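Local coordinates for avirulence protein AVRPPH3 (Pseudomonas syringae pv. phaseolicola, PDB 1UKF) that acts as a secreted cysteine protease of the papain-like C58 family, cleaving itself and contributing to bacterial virulence in plant cells, at residues Thr23-Met28 / Leu150-Ser155; Asp60-Ala65 / Ala72-Ala77. All coordinates share one frame; numbering follows the deposited sequence.

In the fold
Interactions 1 and 2 lie on opposite sides of the centre of the papain-like fold, their centres about 23 Å apart, and share no helix or strand. Interaction 1 is a small, buried contact that joins helix 18-27 to strand 151-156 over a separation of 122 residues; it consists of one indole and one carboxylate, so a directional polar bond does the work. Interaction 2, nested along the chain within the loop that interaction 1 closes, pairs helices 46-67 and 73-84 nearer the surface. There the cross-contact is broader and apolar, built from alanines, a leucine, a proline and a phenylalanine, while the polar bonds run within the helices and to the turn that joins them.

Interaction 1 (Thr23-Met28 / Leu150-Ser155); sequences TEWLVM and LGEFQS
Trp25, on helix 18-27, reaches Glu152 of strand 151-156 edge first. Its CB already points toward the strand, and with CG anti to the backbone N (chi1 -179°) the indole continues outward from the helix. Along the ring edge, CD1 lies 4.0 Å from Glu152 OE1, and the next atom, NE1, donates a hydrogen bond of 2.9 Å to that same oxygen, nearly straight at 162°. The oxygen sits in the indole plane, where the N-H points, whereas the donor meets it from above the carboxylate plane, the two planes being almost perpendicular. Beyond NE1, CE2 lies 3.7 Å from Glu152 OE1, and CZ2 passes 3.9 Å from Glu152 CD. Tryptophan suits this buried place because its large ring stacks with Phe146 while its single polar hydrogen finds an acceptor. Glutamate suits the other side: its extended chain carries the carboxylate off the strand, and OE2 takes a 2.9 Å bond from Gln154 NE2 and a salt bridge from Arg37, which probably stabilises the buried negative charge. Helix 18-27 begins with the active-site Cys18, and the strand next to 151-156 ends in the active-site Asp147, so the pair ties together the helix and sheet of a papain-like cysteine protease.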
loop_
_atom_site.group_PDB
_atom_site.type_symbol
_atom_site.label_atom_id
_atom_site.label_comp_id
_atom_site.label_asym_id
_atom_site.label_seq_id
_atom_site.Cartn_x
_atom_site.Cartn_y
_atom_site.Cartn_z
ATOM N N THR A 23 -2.355 -0.268 -6.625
ATOM C CA THR A 23 -1.512 -0.407 -7.804
ATOM C C THR A 23 -1.832 0.698 -8.811
ATOM O O THR A 23 -0.924 1.246 -9.440
ATOM C CB THR A 23 -1.678 -1.797 -8.448
ATOM O OG1 THR A 23 -1.324 -2.802 -7.487
ATOM C CG2 THR A 23 -0.759 -1.944 -9.654
ATOM N N GLU A 24 -3.110 1.045 -8.956
ATOM C CA GLU A 24 -3.492 2.122 -9.869
ATOM C C GLU A 24 -2.847 3.419 -9.371
ATOM O O GLU A 24 -2.347 4.216 -10.163
ATOM C CB GLU A 24 -5.021 2.258 -9.923
ATOM C CG GLU A 24 -5.557 3.456 -10.723
ATOM C CD GLU A 24 -5.273 3.385 -12.215
ATOM O OE1 GLU A 24 -4.818 2.332 -12.710
ATOM O OE2 GLU A 24 -5.522 4.398 -12.905
ATOM N N TRP A 25 -2.841 3.626 -8.056
ATOM C CA TRP A 25 -2.224 4.828 -7.501
ATOM C C TRP A 25 -0.731 4.830 -7.836
ATOM O O TRP A 25 -0.177 5.865 -8.200
ATOM C CB TRP A 25 -2.407 4.884 -5.981
ATOM C CG TRP A 25 -1.802 6.114 -5.358
ATOM C CD1 TRP A 25 -2.384 7.345 -5.230
ATOM C CD2 TRP A 25 -0.489 6.232 -4.801
ATOM N NE1 TRP A 25 -1.514 8.220 -4.625
ATOM C CE2 TRP A 25 -0.342 7.564 -4.351
ATOM C CE3 TRP A 25 0.581 5.341 -4.637
ATOM C CZ2 TRP A 25 0.831 8.026 -3.743
ATOM C CZ3 TRP A 25 1.745 5.798 -4.033
ATOM C CH2 TRP A 25 1.861 7.129 -3.593
ATOM N N LEU A 26 -0.076 3.676 -7.714
ATOM C CA LEU A 26 1.347 3.594 -8.023
ATOM C C LEU A 26 1.616 4.008 -9.463
ATOM O O LEU A 26 2.582 4.723 -9.739
ATOM C CB LEU A 26 1.873 2.172 -7.796
ATOM C CG LEU A 26 2.170 1.762 -6.350
ATOM C CD1 LEU A 26 2.550 0.286 -6.295
ATOM C CD2 LEU A 26 3.303 2.619 -5.796
ATOM N N VAL A 27 0.757 3.567 -10.377
ATOM C CA VAL A 27 0.918 3.897 -11.788
ATOM C C VAL A 27 0.854 5.397 -12.050
ATOM O O VAL A 27 1.637 5.923 -12.841
ATOM C CB VAL A 27 -0.147 3.184 -12.651
ATOM C CG1 VAL A 27 -0.075 3.680 -14.095
ATOM C CG2 VAL A 27 0.077 1.679 -12.603
ATOM N N MET A 28 -0.061 6.098 -11.388
ATOM C CA MET A 28 -0.164 7.536 -11.615
ATOM C C MET A 28 0.114 8.399 -10.385
ATOM O O MET A 28 -0.430 9.494 -10.245
ATOM C CB MET A 28 -1.534 7.876 -12.217
ATOM C CG MET A 28 -2.705 7.065 -11.682
ATOM S SD MET A 28 -3.053 7.356 -9.946
ATOM C CE MET A 28 -3.871 8.952 -10.037
ATOM N N LEU A 150 -8.216 5.553 3.594
ATOM C CA LEU A 150 -8.043 6.902 4.126
ATOM C C LEU A 150 -7.711 8.031 3.164
ATOM O O LEU A 150 -8.184 9.156 3.342
ATOM C CB LEU A 150 -6.966 6.859 5.213
ATOM C CG LEU A 150 -7.224 5.877 6.361
ATOM C CD1 LEU A 150 -5.944 5.645 7.142
ATOM C CD2 LEU A 150 -8.324 6.422 7.262
ATOM N N GLY A 151 -6.887 7.748 2.164
ATOM C CA GLY A 151 -6.502 8.779 1.218
ATOM C C GLY A 151 -4.994 8.850 1.091
ATOM O O GLY A 151 -4.293 7.869 1.371
ATOM N N GLU A 152 -4.486 10.009 0.677
ATOM C CA GLU A 152 -3.052 10.181 0.497
ATOM C C GLU A 152 -2.417 11.011 1.603
ATOM O O GLU A 152 -2.990 12.001 2.074
ATOM C CB GLU A 152 -2.752 10.822 -0.865
ATOM C CG GLU A 152 -1.260 10.792 -1.224
ATOM C CD GLU A 152 -0.956 11.301 -2.624
ATOM O OE1 GLU A 152 -1.675 10.923 -3.574
ATOM O OE2 GLU A 152 0.022 12.068 -2.770
ATOM N N PHE A 153 -1.228 10.583 2.010
ATOM C CA PHE A 153 -0.452 11.246 3.049
ATOM C C PHE A 153 0.924 11.538 2.478
ATOM O O PHE A 153 1.381 10.859 1.556
ATOM C CB PHE A 153 -0.304 10.342 4.275
ATOM C CG PHE A 153 -1.611 9.912 4.874
ATOM C CD1 PHE A 153 -2.335 8.860 4.322
ATOM C CD2 PHE A 153 -2.133 10.584 5.972
ATOM C CE1 PHE A 153 -3.568 8.484 4.855
ATOM C CE2 PHE A 153 -3.361 10.220 6.514
ATOM C CZ PHE A 153 -4.081 9.166 5.954
ATOM N N GLN A 154 1.582 12.548 3.028
ATOM C CA GLN A 154 2.914 12.914 2.578
ATOM C C GLN A 154 3.757 13.390 3.743
ATOM O O GLN A 154 3.247 13.980 4.700
ATOM C CB GLN A 154 2.840 14.010 1.512
ATOM C CG GLN A 154 2.394 13.507 0.145
ATOM C CD GLN A 154 2.320 14.614 -0.886
ATOM O OE1 GLN A 154 3.027 15.619 -0.781
ATOM N NE2 GLN A 154 1.478 14.429 -1.900
ATOM N N SER A 155 5.053 13.115 3.657
ATOM C CA SER A 155 5.999 13.522 4.685
ATOM C C SER A 155 7.368 13.613 4.044
ATOM O O SER A 155 7.563 13.201 2.904
ATOM C CB SER A 155 6.061 12.484 5.811
ATOM O OG SER A 155 6.760 11.315 5.404
#

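Interaction 2 (Asp60-Ala65 / Ala72-Ala77); sequences DALRAA and APFFTA
Pro73 O accepts a 2.9 Å hydrogen bond from Ala77 N in the first turn of its helix, and the CD1 methyl of Leu62 rests against the same carbonyl oxygen. Leu62 and Pro73 belong to the two arms of a helical hairpin: helices 46-67 and 73-84, joined by a short connection, run roughly antiparallel, the segments at 147° with their axes 8.2 Å apart. Such a close approach suits alanine, whose lone methyl lets the backbones come near. Ala65 CB lies 3.7 Å from Pro73 CB, Ala61 CB packs over Ala77 CA, and Ala77 CB sits 3.8 Å from Leu62 CB. Proline fits the first turn of a helix, where it needs no backbone N-H to donate; just before it, Ala72 takes the N-cap position and gives its own N-H to Asp70. Thr76 leans a methyl, CG2, toward Ala65, while its hydroxyl is hydrogen-bonded with Asp70, binding the connection to the helix start. On the more exposed flank, Phe74 starts away from its partner, but with CG beside the backbone N (chi1 -62°) its ring swings back to meet Leu62, and Tyr58 touches it as well. Leucine's branched end serves here by meeting ring and proline together: CD1 stands over one face of Phe74, 4.3 Å from the ring centroid in a CH-pi contact, and CD2 comes within 4.0 Å of Phe74 CE2.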
loop_
_atom_site.group_PDB
_atom_site.type_symbol
_atom_site.label_atom_id
_atom_site.label_comp_id
_atom_site.label_asym_id
_atom_site.label_seq_id
_atom_site.Cartn_x
_atom_site.Cartn_y
_atom_site.Cartn_z
ATOM N N ASP A 60 -7.566 -13.061 -9.665
ATOM C CA ASP A 60 -7.337 -14.168 -10.592
ATOM C C ASP A 60 -6.062 -14.904 -10.207
ATOM O O ASP A 60 -6.029 -16.135 -10.177
ATOM C CB ASP A 60 -7.203 -13.661 -12.033
ATOM C CG ASP A 60 -8.510 -13.142 -12.603
ATOM O OD1 ASP A 60 -9.571 -13.361 -11.980
ATOM O OD2 ASP A 60 -8.471 -12.522 -13.686
ATOM N N ALA A 61 -5.011 -14.146 -9.916
ATOM C CA ALA A 61 -3.736 -14.746 -9.535
ATOM C C ALA A 61 -3.840 -15.456 -8.189
ATOM O O ALA A 61 -3.237 -16.513 -7.992
ATOM C CB ALA A 61 -2.648 -13.683 -9.483
ATOM N N LEU A 62 -4.604 -14.886 -7.264
ATOM C CA LEU A 62 -4.767 -15.502 -5.953
ATOM C C LEU A 62 -5.533 -16.815 -6.078
ATOM O O LEU A 62 -5.136 -17.825 -5.496
ATOM C CB LEU A 62 -5.506 -14.561 -4.996
ATOM C CG LEU A 62 -5.752 -15.114 -3.587
ATOM C CD1 LEU A 62 -4.431 -15.506 -2.939
ATOM C CD2 LEU A 62 -6.466 -14.067 -2.748
ATOM N N ARG A 63 -6.623 -16.803 -6.839
ATOM C CA ARG A 63 -7.429 -18.008 -7.022
ATOM C C ARG A 63 -6.588 -19.129 -7.627
ATOM O O ARG A 63 -6.677 -20.278 -7.197
ATOM C CB ARG A 63 -8.630 -17.710 -7.912
ATOM N N ALA A 64 -5.770 -18.797 -8.621
ATOM C CA ALA A 64 -4.914 -19.798 -9.255
ATOM C C ALA A 64 -3.871 -20.321 -8.265
ATOM O O ALA A 64 -3.617 -21.524 -8.192
ATOM C CB ALA A 64 -4.223 -19.200 -10.479
ATOM N N ALA A 65 -3.271 -19.416 -7.498
ATOM C CA ALA A 65 -2.254 -19.789 -6.518
ATOM C C ALA A 65 -2.823 -20.726 -5.458
ATOM O O ALA A 65 -2.177 -21.700 -5.073
ATOM C CB ALA A 65 -1.681 -18.542 -5.861
ATOM N N ALA A 72 3.231 -19.562 -1.177
ATOM C CA ALA A 72 3.019 -18.165 -0.817
ATOM C C ALA A 72 2.025 -17.535 -1.792
ATOM O O ALA A 72 2.390 -16.679 -2.599
ATOM C CB ALA A 72 4.345 -17.409 -0.852
ATOM N N PRO A 73 0.745 -17.933 -1.709
ATOM C CA PRO A 73 -0.302 -17.413 -2.593
ATOM C C PRO A 73 -0.512 -15.905 -2.622
ATOM O O PRO A 73 -0.766 -15.342 -3.684
ATOM C CB PRO A 73 -1.551 -18.168 -2.138
ATOM C CG PRO A 73 -1.279 -18.445 -0.690
ATOM C CD PRO A 73 0.173 -18.858 -0.712
ATOM N N PHE A 74 -0.417 -15.252 -1.471
ATOM C CA PHE A 74 -0.607 -13.810 -1.418
ATOM C C PHE A 74 0.581 -13.065 -2.016
ATOM O O PHE A 74 0.406 -12.026 -2.646
ATOM C CB PHE A 74 -0.894 -13.360 0.016
ATOM C CG PHE A 74 -2.152 -13.958 0.584
ATOM C CD1 PHE A 74 -2.102 -15.080 1.403
ATOM C CD2 PHE A 74 -3.395 -13.434 0.248
ATOM C CE1 PHE A 74 -3.266 -15.674 1.877
ATOM C CE2 PHE A 74 -4.568 -14.021 0.716
ATOM C CZ PHE A 74 -4.504 -15.145 1.532
ATOM N N PHE A 75 1.788 -13.596 -1.831
ATOM C CA PHE A 75 2.966 -12.973 -2.422
ATOM C C PHE A 75 2.831 -13.108 -3.933
ATOM O O PHE A 75 3.168 -12.198 -4.682
ATOM C CB PHE A 75 4.254 -13.671 -1.965
ATOM C CG PHE A 75 4.735 -13.249 -0.602
ATOM C CD1 PHE A 75 5.993 -13.637 -0.155
ATOM C CD2 PHE A 75 3.936 -12.474 0.238
ATOM C CE1 PHE A 75 6.452 -13.264 1.105
ATOM C CE2 PHE A 75 4.387 -12.096 1.503
ATOM C CZ PHE A 75 5.648 -12.492 1.934
ATOM N N THR A 76 2.330 -14.255 -4.378
ATOM C CA THR A 76 2.149 -14.505 -5.800
ATOM C C THR A 76 1.115 -13.553 -6.400
ATOM O O THR A 76 1.333 -12.981 -7.468
ATOM C CB THR A 76 1.715 -15.965 -6.039
ATOM O OG1 THR A 76 2.769 -16.842 -5.623
ATOM C CG2 THR A 76 1.403 -16.207 -7.510
ATOM N N ALA A 77 -0.005 -13.375 -5.705
ATOM C CA ALA A 77 -1.068 -12.491 -6.175
ATOM C C ALA A 77 -0.614 -11.031 -6.228
ATOM O O ALA A 77 -0.885 -10.326 -7.201
ATOM C CB ALA A 77 -2.294 -12.632 -5.276
#